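Long-range contacts in 3-hydroxyacyl-CoA dehydrogenase type-2 (Mycobacterium avium, PDB 3PPI), which probably catalyses the NAD-dependent oxidation of 3-hydroxyacyl-CoA substrates, as a member of the short-chain dehydrogenase/reductase family: residues 40-45 against 218-223; 104-109 against 166-171; 209-214 against 264-269; 238-243 against 274-279. All blocks are in the same frame, centred on the assembly; numbering follows the deposited sequence.

In the fold
Contacts 2 and 3 belong to the buried parallel sheet. Contact 2 pairs its neighbouring strands 103-109 and 167-172, and contact 3 joins strand 210-217 to the turn that leads into strand 269-272, the outermost on that side within the chain. Strands 167-172 and 210-217 adjoin, so the two contacts touch, with centres about 10 Å apart. Contact 1 lies at the surface and is purely apolar across its two segments. Contact 4 is a buried pairing of loops. It meets contact 1 where Thr219 packs on Phe278. Backbone bonds dominate contact 2, whereas side-chain amides do much of the work in contact 3. Contacts 1, 3 and 4 all reach the second subunit.

Contact 1: 40-45 against 218-223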
loop_
_atom_site.group_PDB
_atom_site.type_symbol
_atom_site.label_atom_id
_atom_site.label_comp_id
_atom_site.label_asym_id
_atom_site.label_seq_id
_atom_site.Cartn_x
_atom_site.Cartn_y
_atom_site.Cartn_z
ATOM N N GLY A 40 -4.869 30.601 5.328
ATOM C CA GLY A 40 -4.236 30.211 6.586
ATOM C C GLY A 40 -3.612 28.830 6.567
ATOM O O GLY A 40 -3.768 28.089 5.617
ATOM N N GLY A 41 -2.882 28.511 7.629
ATOM C CA GLY A 41 -2.361 27.176 7.857
ATOM C C GLY A 41 -1.436 26.701 6.750
ATOM O O GLY A 41 -0.540 27.424 6.321
ATOM N N LEU A 42 -1.675 25.485 6.277
ATOM C CA LEU A 42 -0.822 24.882 5.271
ATOM C C LEU A 42 -0.867 25.682 3.968
ATOM O O LEU A 42 0.145 25.880 3.312
ATOM C CB LEU A 42 -1.268 23.442 5.000
ATOM C CG LEU A 42 -1.318 22.475 6.172
ATOM C CD1 LEU A 42 -1.706 21.042 5.654
ATOM C CD2 LEU A 42 0.016 22.470 6.930
ATOM N N GLY A 43 -2.065 26.115 3.588
ATOM C CA GLY A 43 -2.249 26.886 2.366
ATOM C C GLY A 43 -1.525 28.223 2.388
ATOM O O GLY A 43 -0.914 28.605 1.398
ATOM N N GLU A 44 -1.589 28.933 3.513
ATOM C CA GLU A 44 -0.862 30.195 3.642
ATOM C C GLU A 44 0.637 29.985 3.425
ATOM O O GLU A 44 1.275 30.749 2.692
ATOM C CB GLU A 44 -1.120 30.851 5.009
ATOM C CG GLU A 44 -0.245 32.064 5.300
ATOM C CD GLU A 44 -0.502 32.673 6.681
ATOM O OE1 GLU A 44 -1.451 32.248 7.371
ATOM O OE2 GLU A 44 0.258 33.584 7.075
ATOM N N ALA A 45 1.200 28.958 4.051
ATOM C CA ALA A 45 2.639 28.715 3.926
ATOM C C ALA A 45 3.006 28.407 2.461
ATOM O O ALA A 45 4.066 28.816 1.959
ATOM C CB ALA A 45 3.074 27.582 4.857
ATOM N N GLY A 218 0.666 14.054 8.054
ATOM C CA GLY A 218 0.370 13.521 9.364
ATOM C C GLY A 218 -0.302 14.624 10.175
ATOM O O GLY A 218 -1.200 15.292 9.673
ATOM N N THR A 219 0.117 14.801 11.419
ATOM C CA THR A 219 -0.440 15.830 12.306
ATOM C C THR A 219 0.376 17.105 12.161
ATOM O O THR A 219 1.570 17.123 12.482
ATOM C CB THR A 219 -0.454 15.356 13.774
ATOM O OG1 THR A 219 -0.982 14.021 13.821
ATOM C CG2 THR A 219 -1.323 16.289 14.651
ATOM N N MET A 220 -0.285 18.164 11.688
ATOM C CA MET A 220 0.373 19.411 11.315
ATOM C C MET A 220 -0.059 20.560 12.219
ATOM O O MET A 220 -1.202 20.589 12.709
ATOM C CB MET A 220 0.029 19.767 9.867
ATOM C CG MET A 220 0.304 18.691 8.822
ATOM S SD MET A 220 1.990 18.018 8.828
ATOM C CE MET A 220 2.867 19.287 7.896
ATOM N N LYS A 221 0.857 21.500 12.429
ATOM C CA LYS A 221 0.620 22.660 13.285
ATOM C C LYS A 221 -0.137 23.735 12.532
ATOM O O LYS A 221 0.471 24.619 11.926
ATOM C CB LYS A 221 1.947 23.226 13.796
ATOM C CG LYS A 221 1.832 24.391 14.797
ATOM C CD LYS A 221 3.251 24.836 15.221
ATOM C CE LYS A 221 3.311 26.285 15.683
ATOM N NZ LYS A 221 2.583 26.488 16.956
ATOM N N THR A 222 -1.462 23.648 12.569
ATOM C CA THR A 222 -2.336 24.670 11.990
ATOM C C THR A 222 -3.246 25.223 13.106
ATOM O O THR A 222 -3.419 24.572 14.142
ATOM C CB THR A 222 -3.232 24.071 10.878
ATOM O OG1 THR A 222 -4.152 23.143 11.468
ATOM C CG2 THR A 222 -2.398 23.353 9.814
ATOM N N PRO A 223 -3.840 26.414 12.903
ATOM C CA PRO A 223 -4.729 26.958 13.940
ATOM C C PRO A 223 -5.837 25.987 14.362
ATOM O O PRO A 223 -6.072 25.811 15.557
ATOM C CB PRO A 223 -5.314 28.209 13.282
ATOM C CG PRO A 223 -4.264 28.649 12.330
ATOM C CD PRO A 223 -3.601 27.390 11.823
#
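Leu42 carries most of this small contact, lying against Thr222 and Met220. Its branch CD2 sits 3.9 Å from Thr222 CG2 and 4.0 Å from Met220 CB. Leu42 CG is also 3.9 Å from Thr222 CG2, so the threonine methyl rests against the fork of the leucine. The side chains of Leu42 and Met220 cross at about a right angle. Thr222 has chi1 67°, which places CG2 anti to its carbonyl carbon and facing Leu42. Its OG1 is left for the start of the next helix, where it makes a weak N-capping bond to the backbone N of Met225. Around this packed part, Leu42 also touches Phe252 of helix 249-261, and Met220 packs on Tyr264 of the second subunit.

The other side is looser. Gly41 CA lies 4.2 Å from Pro223 CD and 4.3 Å from Thr222 CG2. Pro223 is solvent-exposed. So is Lys221, whose chain leads away from helix 41-52 to a salt bridge with Glu226. Gly41 has a phi of 60°, a value that favours glycine. Gly40 is part of a magnesium ion site. The turn from Gly37 to Gly43 is consistent with the glycine-rich TGxxxGxG-type loop of short-chain dehydrogenases. Such a glycine-rich turn, faced by the loop after strand 210-217, is typical of the end of a Rossmann fold where the cofactor probably binds.

Contact 2: 104-109 against 166-171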
loop_
_atom_site.group_PDB
_atom_site.type_symbol
_atom_site.label_atom_id
_atom_site.label_comp_id
_atom_site.label_asym_id
_atom_site.label_seq_id
_atom_site.Cartn_x
_atom_site.Cartn_y
_atom_site.Cartn_z
ATOM N N LEU A 104 -1.672 30.577 -15.803
ATOM C CA LEU A 104 -1.968 29.588 -14.775
ATOM C C LEU A 104 -1.347 28.271 -15.179
ATOM O O LEU A 104 -1.700 27.715 -16.221
ATOM C CB LEU A 104 -3.480 29.419 -14.603
ATOM C CG LEU A 104 -3.945 28.365 -13.597
ATOM C CD1 LEU A 104 -3.375 28.629 -12.204
ATOM C CD2 LEU A 104 -5.466 28.350 -13.570
ATOM N N ARG A 105 -0.419 27.775 -14.367
ATOM C CA ARG A 105 0.172 26.473 -14.635
ATOM C C ARG A 105 0.121 25.499 -13.452
ATOM O O ARG A 105 0.373 24.319 -13.638
ATOM C CB ARG A 105 1.607 26.647 -15.120
ATOM C CG ARG A 105 1.716 27.339 -16.478
ATOM C CD ARG A 105 3.173 27.289 -16.991
ATOM N NE ARG A 105 3.319 27.892 -18.313
ATOM C CZ ARG A 105 3.104 27.284 -19.483
ATOM N NH1 ARG A 105 2.737 26.011 -19.555
ATOM N NH2 ARG A 105 3.269 27.969 -20.611
ATOM N N TYR A 106 -0.238 25.988 -12.264
ATOM C CA TYR A 106 -0.116 25.229 -11.029
ATOM C C TYR A 106 -1.264 25.472 -10.062
ATOM O O TYR A 106 -1.782 26.573 -9.974
ATOM C CB TYR A 106 1.173 25.629 -10.326
ATOM C CG TYR A 106 2.405 25.487 -11.181
ATOM C CD1 TYR A 106 2.924 24.238 -11.455
ATOM C CD2 TYR A 106 3.034 26.598 -11.733
ATOM C CE1 TYR A 106 4.047 24.082 -12.234
ATOM C CE2 TYR A 106 4.164 26.459 -12.525
ATOM C CZ TYR A 106 4.665 25.188 -12.769
ATOM O OH TYR A 106 5.766 24.999 -13.543
ATOM N N ALA A 107 -1.641 24.439 -9.315
ATOM C CA ALA A 107 -2.571 24.609 -8.208
ATOM C C ALA A 107 -2.158 23.688 -7.069
ATOM O O ALA A 107 -1.655 22.586 -7.303
ATOM C CB ALA A 107 -3.999 24.318 -8.650
ATOM N N VAL A 108 -2.345 24.164 -5.839
ATOM C CA VAL A 108 -2.204 23.335 -4.658
ATOM C C VAL A 108 -3.554 23.374 -3.945
ATOM O O VAL A 108 -4.012 24.436 -3.546
ATOM C CB VAL A 108 -1.041 23.832 -3.738
ATOM C CG1 VAL A 108 -0.915 22.935 -2.533
ATOM C CG2 VAL A 108 0.306 23.905 -4.535
ATOM N N VAL A 109 -4.202 22.218 -3.822
ATOM C CA VAL A 109 -5.544 22.117 -3.246
ATOM C C VAL A 109 -5.376 21.798 -1.765
ATOM O O VAL A 109 -5.192 20.647 -1.386
ATOM C CB VAL A 109 -6.370 21.041 -3.973
ATOM C CG1 VAL A 109 -7.816 21.040 -3.490
ATOM C CG2 VAL A 109 -6.312 21.253 -5.471
ATOM N N ARG A 166 2.962 21.199 -19.362
ATOM C CA ARG A 166 2.143 22.413 -19.258
ATOM C C ARG A 166 1.995 22.906 -17.816
ATOM O O ARG A 166 1.854 24.106 -17.587
ATOM C CB ARG A 166 0.765 22.203 -19.875
ATOM C CG ARG A 166 0.769 22.081 -21.396
ATOM C CD ARG A 166 -0.649 21.973 -21.956
ATOM N NE ARG A 166 -0.641 21.962 -23.417
ATOM C CZ ARG A 166 -0.320 20.913 -24.169
ATOM N NH1 ARG A 166 0.005 19.747 -23.628
ATOM N NH2 ARG A 166 -0.323 21.026 -25.486
ATOM N N GLY A 167 2.021 21.991 -16.851
ATOM C CA GLY A 167 1.851 22.367 -15.452
ATOM C C GLY A 167 1.754 21.185 -14.508
ATOM O O GLY A 167 2.086 20.056 -14.880
ATOM N N ALA A 168 1.289 21.450 -13.291
ATOM C CA ALA A 168 1.245 20.438 -12.241
ATOM C C ALA A 168 0.264 20.803 -11.146
ATOM O O ALA A 168 0.086 21.983 -10.827
ATOM C CB ALA A 168 2.644 20.216 -11.641
ATOM N N LEU A 169 -0.364 19.773 -10.584
ATOM C CA LEU A 169 -1.298 19.910 -9.480
ATOM C C LEU A 169 -0.755 19.152 -8.274
ATOM O O LEU A 169 -0.133 18.109 -8.432
ATOM C CB LEU A 169 -2.658 19.324 -9.831
ATOM C CG LEU A 169 -3.369 19.831 -11.074
ATOM C CD1 LEU A 169 -4.705 19.067 -11.262
ATOM C CD2 LEU A 169 -3.554 21.330 -11.007
ATOM N N VAL A 170 -0.992 19.712 -7.088
ATOM C CA VAL A 170 -0.756 19.059 -5.822
ATOM C C VAL A 170 -2.087 19.041 -5.090
ATOM O O VAL A 170 -2.672 20.091 -4.839
ATOM C CB VAL A 170 0.299 19.794 -4.977
ATOM C CG1 VAL A 170 0.484 19.139 -3.608
ATOM C CG2 VAL A 170 1.629 19.810 -5.735
ATOM N N LEU A 171 -2.570 17.838 -4.790
ATOM C CA LEU A 171 -3.758 17.660 -3.969
ATOM C C LEU A 171 -3.310 17.363 -2.529
ATOM O O LEU A 171 -2.157 16.954 -2.294
ATOM C CB LEU A 171 -4.607 16.522 -4.509
ATOM C CG LEU A 171 -4.751 16.371 -6.039
ATOM C CD1 LEU A 171 -5.622 15.145 -6.368
ATOM C CD2 LEU A 171 -5.323 17.638 -6.665
#
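Arg105 and Ala168 begin a run of backbone bonds between two parallel strands. Ala168 N donates to Arg105 O at 3.0 Å. Ala107 N to Ala168 O is weak, at 3.4 Å. Val170 N then donates to Ala107 O, and Val109 N to Val170 O at 2.8 Å. The strand directions differ by only 5°. CA-H...O contacts fill in between, such as Tyr106 CA to Ala168 O at 3.3 Å.

One side-chain bond extends the pairing beyond the strand. Arg105 NH1 donates to Arg166 O at 2.9 Å, with the oxygen at the edge of the guanidinium and 8° out of its plane. The arginine chain is extended from CG to NE, which carries it alongside that carbonyl. Arg105 NH2 is held by Glu159 O. Arg166 turns its own guanidinium away, to Ala158 O and Ala208 O.

The apolar contacts fall on two faces. On one, Tyr106 CD1 is 4.0 Å from Ala168 CB, and Val108 and Val170 lie side by side, pointing the same way. On the other, Ala107 CB meets Leu169 CD2 at 3.8 Å, and Val109 CG2 meets Leu171 CD2 at 3.9 Å.

These are central strands of the Rossmann-fold sheet, flanked by strands 31-36 and 210-217. Helix 249-261 covers the face of Tyr106, Ala168 and Val170. Helix 130-156 covers the face of Ala107 and Val109.

Contact 3: 209-214 against 264-269; sequences GIRVNT and YINGEV
The last strand pairing of this chain's parallel Rossmann-fold sheet begins here, where strand 210-217 meets the turn before strand 269-272. Regular pairing covers only Thr214 with Val269, and Thr214 N donates to Glu268 O at 3.0 Å. Ahead of that point, side-chain amides supply most of the remaining bonds, with one backbone bond between them.

Asn266 OD1 accepts from Val212 N at 2.9 Å, with the donor tilted 26° from the amide carbonyl plane. Val212 O in turn accepts from Gly267 N at 2.8 Å. Both backbone polar atoms of Val212, N and O, are therefore bonded to the 264-269 segment. Gly267 has positive phi, which lets the chain turn at this point.

Asn213 works the other way, reaching from the strand into the turn. Its OD1 accepts from Glu268 N at 3.0 Å, and its ND2 donates to Ile265 O at 2.9 Å. Ile265 O has a second donor, Arg211 NH1. That nitrogen comes in the carbonyl plane, while Asn213 ND2 stands 58° above it. The Arg211 chain bends at chi3, -57°, and brings its guanidinium edge to this oxygen. Its NE forms a salt bridge with Glu165.

The second subunit adjoins the turn. Phe242 of that subunit accepts from Asn266 ND2 through its carbonyl oxygen, and Arg271 N of that subunit donates to Glu268 OE2. A water completes the link to the strand: it donates to Ile210 O and accepts from Asn266 ND2, at 2.8 Å each.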
loop_
_atom_site.group_PDB
_atom_site.type_symbol
_atom_site.label_atom_id
_atom_site.label_comp_id
_atom_site.label_asym_id
_atom_site.label_seq_id
_atom_site.Cartn_x
_atom_site.Cartn_y
_atom_site.Cartn_z
ATOM N N GLY A 209 0.317 16.709 -20.552
ATOM C CA GLY A 209 1.552 17.065 -19.876
ATOM C C GLY A 209 1.336 17.837 -18.581
ATOM O O GLY A 209 2.046 18.813 -18.302
ATOM N N ILE A 210 0.365 17.389 -17.786
ATOM C CA ILE A 210 0.103 17.979 -16.485
ATOM C C ILE A 210 0.314 16.883 -15.436
ATOM O O ILE A 210 -0.371 15.853 -15.456
ATOM C CB ILE A 210 -1.329 18.541 -16.381
ATOM C CG1 ILE A 210 -1.549 19.647 -17.416
ATOM C CG2 ILE A 210 -1.596 19.068 -14.976
ATOM C CD1 ILE A 210 -3.009 20.070 -17.518
ATOM N N ARG A 211 1.276 17.096 -14.540
ATOM C CA ARG A 211 1.549 16.124 -13.496
ATOM C C ARG A 211 0.563 16.313 -12.358
ATOM O O ARG A 211 0.130 17.435 -12.097
ATOM C CB ARG A 211 3.006 16.244 -13.017
ATOM C CG ARG A 211 4.017 15.682 -14.090
ATOM C CD ARG A 211 5.460 15.743 -13.638
ATOM N NE ARG A 211 5.816 17.105 -13.309
ATOM C CZ ARG A 211 5.869 17.633 -12.084
ATOM N NH1 ARG A 211 5.654 16.909 -10.988
ATOM N NH2 ARG A 211 6.167 18.918 -11.967
ATOM N N VAL A 212 0.206 15.208 -11.703
ATOM C CA VAL A 212 -0.668 15.242 -10.540
ATOM C C VAL A 212 -0.075 14.393 -9.417
ATOM O O VAL A 212 0.155 13.206 -9.600
ATOM C CB VAL A 212 -2.079 14.729 -10.852
ATOM C CG1 VAL A 212 -2.969 14.862 -9.604
ATOM C CG2 VAL A 212 -2.683 15.497 -12.027
ATOM N N ASN A 213 0.167 15.024 -8.274
ATOM C CA ASN A 213 0.659 14.355 -7.079
ATOM C C ASN A 213 -0.110 14.880 -5.868
ATOM O O ASN A 213 -0.827 15.881 -5.955
ATOM C CB ASN A 213 2.148 14.578 -6.883
ATOM C CG ASN A 213 2.982 14.018 -8.020
ATOM O OD1 ASN A 213 3.154 12.809 -8.133
ATOM N ND2 ASN A 213 3.493 14.901 -8.875
ATOM N N THR A 214 0.042 14.170 -4.761
ATOM C CA THR A 214 -0.692 14.429 -3.551
ATOM C C THR A 214 0.231 14.334 -2.351
ATOM O O THR A 214 1.121 13.475 -2.304
ATOM C CB THR A 214 -1.804 13.370 -3.423
ATOM O OG1 THR A 214 -2.746 13.586 -4.481
ATOM C CG2 THR A 214 -2.515 13.411 -2.048
ATOM N N TYR A 264 9.968 14.463 -12.807
ATOM C CA TYR A 264 9.611 13.047 -13.006
ATOM C C TYR A 264 8.599 12.504 -12.005
ATOM O O TYR A 264 8.046 11.433 -12.228
ATOM C CB TYR A 264 10.865 12.145 -13.026
ATOM C CG TYR A 264 10.726 10.911 -13.918
ATOM C CD1 TYR A 264 10.383 11.035 -15.256
ATOM C CD2 TYR A 264 10.945 9.628 -13.425
ATOM C CE1 TYR A 264 10.247 9.929 -16.074
ATOM C CE2 TYR A 264 10.831 8.516 -14.255
ATOM C CZ TYR A 264 10.477 8.683 -15.584
ATOM O OH TYR A 264 10.350 7.596 -16.422
ATOM N N ILE A 265 8.334 13.218 -10.914
ATOM C CA ILE A 265 7.414 12.686 -9.897
ATOM C C ILE A 265 5.985 12.931 -10.384
ATOM O O ILE A 265 5.612 14.073 -10.689
ATOM C CB ILE A 265 7.680 13.275 -8.483
ATOM C CG1 ILE A 265 6.829 12.552 -7.427
ATOM C CG2 ILE A 265 7.459 14.791 -8.439
ATOM C CD1 ILE A 265 7.456 12.578 -6.002
ATOM N N ASN A 266 5.230 11.843 -10.544
ATOM C CA ASN A 266 3.875 11.906 -11.090
ATOM C C ASN A 266 3.034 10.730 -10.586
ATOM O O ASN A 266 3.534 9.609 -10.459
ATOM C CB ASN A 266 3.926 11.886 -12.624
ATOM C CG ASN A 266 2.622 12.361 -13.275
ATOM O OD1 ASN A 266 1.747 12.899 -12.605
ATOM N ND2 ASN A 266 2.506 12.173 -14.603
ATOM N N GLY A 267 1.752 10.986 -10.330
ATOM C CA GLY A 267 0.845 9.983 -9.800
ATOM C C GLY A 267 1.207 9.399 -8.449
ATOM O O GLY A 267 0.852 8.263 -8.145
ATOM N N GLU A 268 1.920 10.165 -7.641
ATOM C CA GLU A 268 2.479 9.696 -6.388
ATOM C C GLU A 268 1.818 10.389 -5.208
ATOM O O GLU A 268 1.421 11.551 -5.282
ATOM C CB GLU A 268 4.005 9.930 -6.399
ATOM C CG GLU A 268 4.760 9.841 -5.042
ATOM C CD GLU A 268 4.679 8.461 -4.378
ATOM O OE1 GLU A 268 3.774 7.637 -4.722
ATOM O OE2 GLU A 268 5.510 8.204 -3.480
ATOM N N VAL A 269 1.686 9.650 -4.119
ATOM C CA VAL A 269 1.247 10.201 -2.847
ATOM C C VAL A 269 2.438 10.228 -1.888
ATOM O O VAL A 269 3.055 9.183 -1.618
ATOM C CB VAL A 269 0.133 9.367 -2.218
ATOM C CG1 VAL A 269 -0.286 9.997 -0.881
ATOM C CG2 VAL A 269 -1.061 9.277 -3.167
HETATM O O HOH W 1 0.311 13.168 -16.057
#

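Contact 4: 238-243 against 274-279; sequences ANIPFP and GAQRFT
Asn239 and Ile240 face Gln276 where two loops run antiparallel, near the C-terminus of this Rossmann-fold chain. The loop after helix 230-238 here meets the tail that follows the last strand.

Two direct hydrogen bonds join them. Phe242 N donates to Gly274 O at 3.1 Å, with an N-H...O angle of 170°. Asn239 ND2 donates to Arg277 O at 3.1 Å, from 46° above the carbonyl plane. Asn239 CG is anti to the backbone N (chi1 -168°), which extends the amide across to the tail. This amide is turned 77° from that of Gln276. A water accepts from Arg277 N at 3.1 Å and lies 2.8 Å from Asn239 O, to which it can donate.

Between these bonds the fit is by van der Waals contact. Pro241 CG lies 4.0 Å from Ala275 CB, an apolar pair, and Pro241 CD is 3.4 Å from Gly274 O. Ile240 CG2 rests on the same oxygen at 3.6 Å.

Further out, Phe278 O is held by Arg203 of the fourth subunit, so the tail is tied into the tetramer. Arg277 NH2 donates to Gly267 O of the second subunit. Arg277 NH1 bonds back to Gln276 O at 3.0 Å.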
loop_
_atom_site.group_PDB
_atom_site.type_symbol
_atom_site.label_atom_id
_atom_site.label_comp_id
_atom_site.label_asym_id
_atom_site.label_seq_id
_atom_site.Cartn_x
_atom_site.Cartn_y
_atom_site.Cartn_z
ATOM N N ALA A 238 3.521 12.515 20.911
ATOM C CA ALA A 238 4.084 11.262 21.458
ATOM C C ALA A 238 4.018 10.071 20.499
ATOM O O ALA A 238 4.833 9.166 20.570
ATOM C CB ALA A 238 3.376 10.913 22.773
ATOM N N ASN A 239 3.047 10.059 19.606
ATOM C CA ASN A 239 2.931 8.981 18.618
ATOM C C ASN A 239 3.875 9.192 17.423
ATOM O O ASN A 239 3.884 8.371 16.504
ATOM C CB ASN A 239 1.461 8.894 18.135
ATOM C CG ASN A 239 1.159 7.621 17.332
ATOM O OD1 ASN A 239 1.647 6.552 17.657
ATOM N ND2 ASN A 239 0.339 7.744 16.284
ATOM N N ILE A 240 4.650 10.291 17.406
ATOM C CA ILE A 240 5.405 10.666 16.195
ATOM C C ILE A 240 6.896 10.360 16.383
ATOM O O ILE A 240 7.546 11.008 17.178
ATOM C CB ILE A 240 5.210 12.140 15.832
ATOM C CG1 ILE A 240 3.711 12.475 15.739
ATOM C CG2 ILE A 240 5.934 12.460 14.489
ATOM C CD1 ILE A 240 3.429 13.946 15.562
ATOM N N PRO A 241 7.445 9.376 15.638
ATOM C CA PRO A 241 8.833 8.966 15.902
ATOM C C PRO A 241 9.881 10.081 15.798
ATOM O O PRO A 241 10.619 10.283 16.751
ATOM C CB PRO A 241 9.075 7.860 14.872
ATOM C CG PRO A 241 7.689 7.246 14.706
ATOM C CD PRO A 241 6.746 8.409 14.773
ATOM N N PHE A 242 9.953 10.776 14.670
ATOM C CA PHE A 242 10.924 11.861 14.501
ATOM C C PHE A 242 10.649 12.685 13.248
ATOM O O PHE A 242 10.425 12.129 12.187
ATOM C CB PHE A 242 12.390 11.395 14.463
ATOM C CG PHE A 242 13.354 12.545 14.509
ATOM C CD1 PHE A 242 13.726 13.105 15.735
ATOM C CD2 PHE A 242 13.812 13.131 13.350
ATOM C CE1 PHE A 242 14.561 14.189 15.790
ATOM C CE2 PHE A 242 14.652 14.235 13.398
ATOM C CZ PHE A 242 15.023 14.763 14.621
ATOM N N PRO A 243 10.669 14.015 13.371
ATOM C CA PRO A 243 10.792 14.757 14.628
ATOM C C PRO A 243 9.571 14.611 15.529
ATOM O O PRO A 243 8.452 14.499 15.051
ATOM C CB PRO A 243 10.993 16.213 14.193
ATOM C CG PRO A 243 10.704 16.284 12.766
ATOM C CD PRO A 243 10.481 14.893 12.207
ATOM N N GLY A 274 6.568 12.644 9.807
ATOM C CA GLY A 274 7.518 12.322 10.885
ATOM C C GLY A 274 7.594 10.833 11.210
ATOM O O GLY A 274 7.972 10.461 12.305
ATOM N N ALA A 275 7.263 10.003 10.226
ATOM C CA ALA A 275 7.118 8.529 10.344
ATOM C C ALA A 275 5.933 8.071 11.229
ATOM O O ALA A 275 5.867 6.902 11.620
ATOM C CB ALA A 275 8.419 7.862 10.773
ATOM N N GLN A 276 4.977 8.970 11.492
ATOM C CA GLN A 276 3.781 8.596 12.241
ATOM C C GLN A 276 2.906 7.582 11.478
ATOM O O GLN A 276 2.741 7.672 10.269
ATOM C CB GLN A 276 2.932 9.821 12.596
ATOM C CG GLN A 276 1.842 9.466 13.579
ATOM C CD GLN A 276 0.942 10.605 14.001
ATOM O OE1 GLN A 276 0.942 11.718 13.436
ATOM N NE2 GLN A 276 0.129 10.312 14.997
ATOM N N ARG A 277 2.355 6.621 12.216
ATOM C CA ARG A 277 1.251 5.812 11.719
ATOM C C ARG A 277 0.105 5.985 12.741
ATOM O O ARG A 277 0.327 5.759 13.937
ATOM C CB ARG A 277 1.661 4.337 11.585
ATOM C CG ARG A 277 2.847 4.066 10.644
ATOM C CD ARG A 277 2.462 4.310 9.220
ATOM N NE ARG A 277 3.489 4.049 8.202
ATOM C CZ ARG A 277 4.375 4.942 7.773
ATOM N NH1 ARG A 277 4.452 6.142 8.336
ATOM N NH2 ARG A 277 5.227 4.618 6.810
ATOM N N PHE A 278 -1.078 6.416 12.288
ATOM C CA PHE A 278 -2.193 6.692 13.220
ATOM C C PHE A 278 -2.632 5.404 13.896
ATOM O O PHE A 278 -2.870 4.378 13.231
ATOM C CB PHE A 278 -3.434 7.279 12.531
ATOM C CG PHE A 278 -3.326 8.735 12.115
ATOM C CD1 PHE A 278 -2.350 9.587 12.617
ATOM C CD2 PHE A 278 -4.292 9.268 11.252
ATOM C CE1 PHE A 278 -2.317 10.938 12.236
ATOM C CE2 PHE A 278 -4.264 10.611 10.864
ATOM C CZ PHE A 278 -3.275 11.451 11.360
ATOM N N THR A 279 -2.751 5.470 15.218
ATOM C CA THR A 279 -3.388 4.423 16.014
ATOM C C THR A 279 -4.931 4.589 15.937
ATOM O O THR A 279 -5.432 5.583 15.409
ATOM C CB THR A 279 -2.909 4.507 17.467
ATOM O OG1 THR A 279 -3.184 5.816 17.975
ATOM C CG2 THR A 279 -1.390 4.228 17.556
HETATM O O HOH W 2 3.554 6.069 14.999
#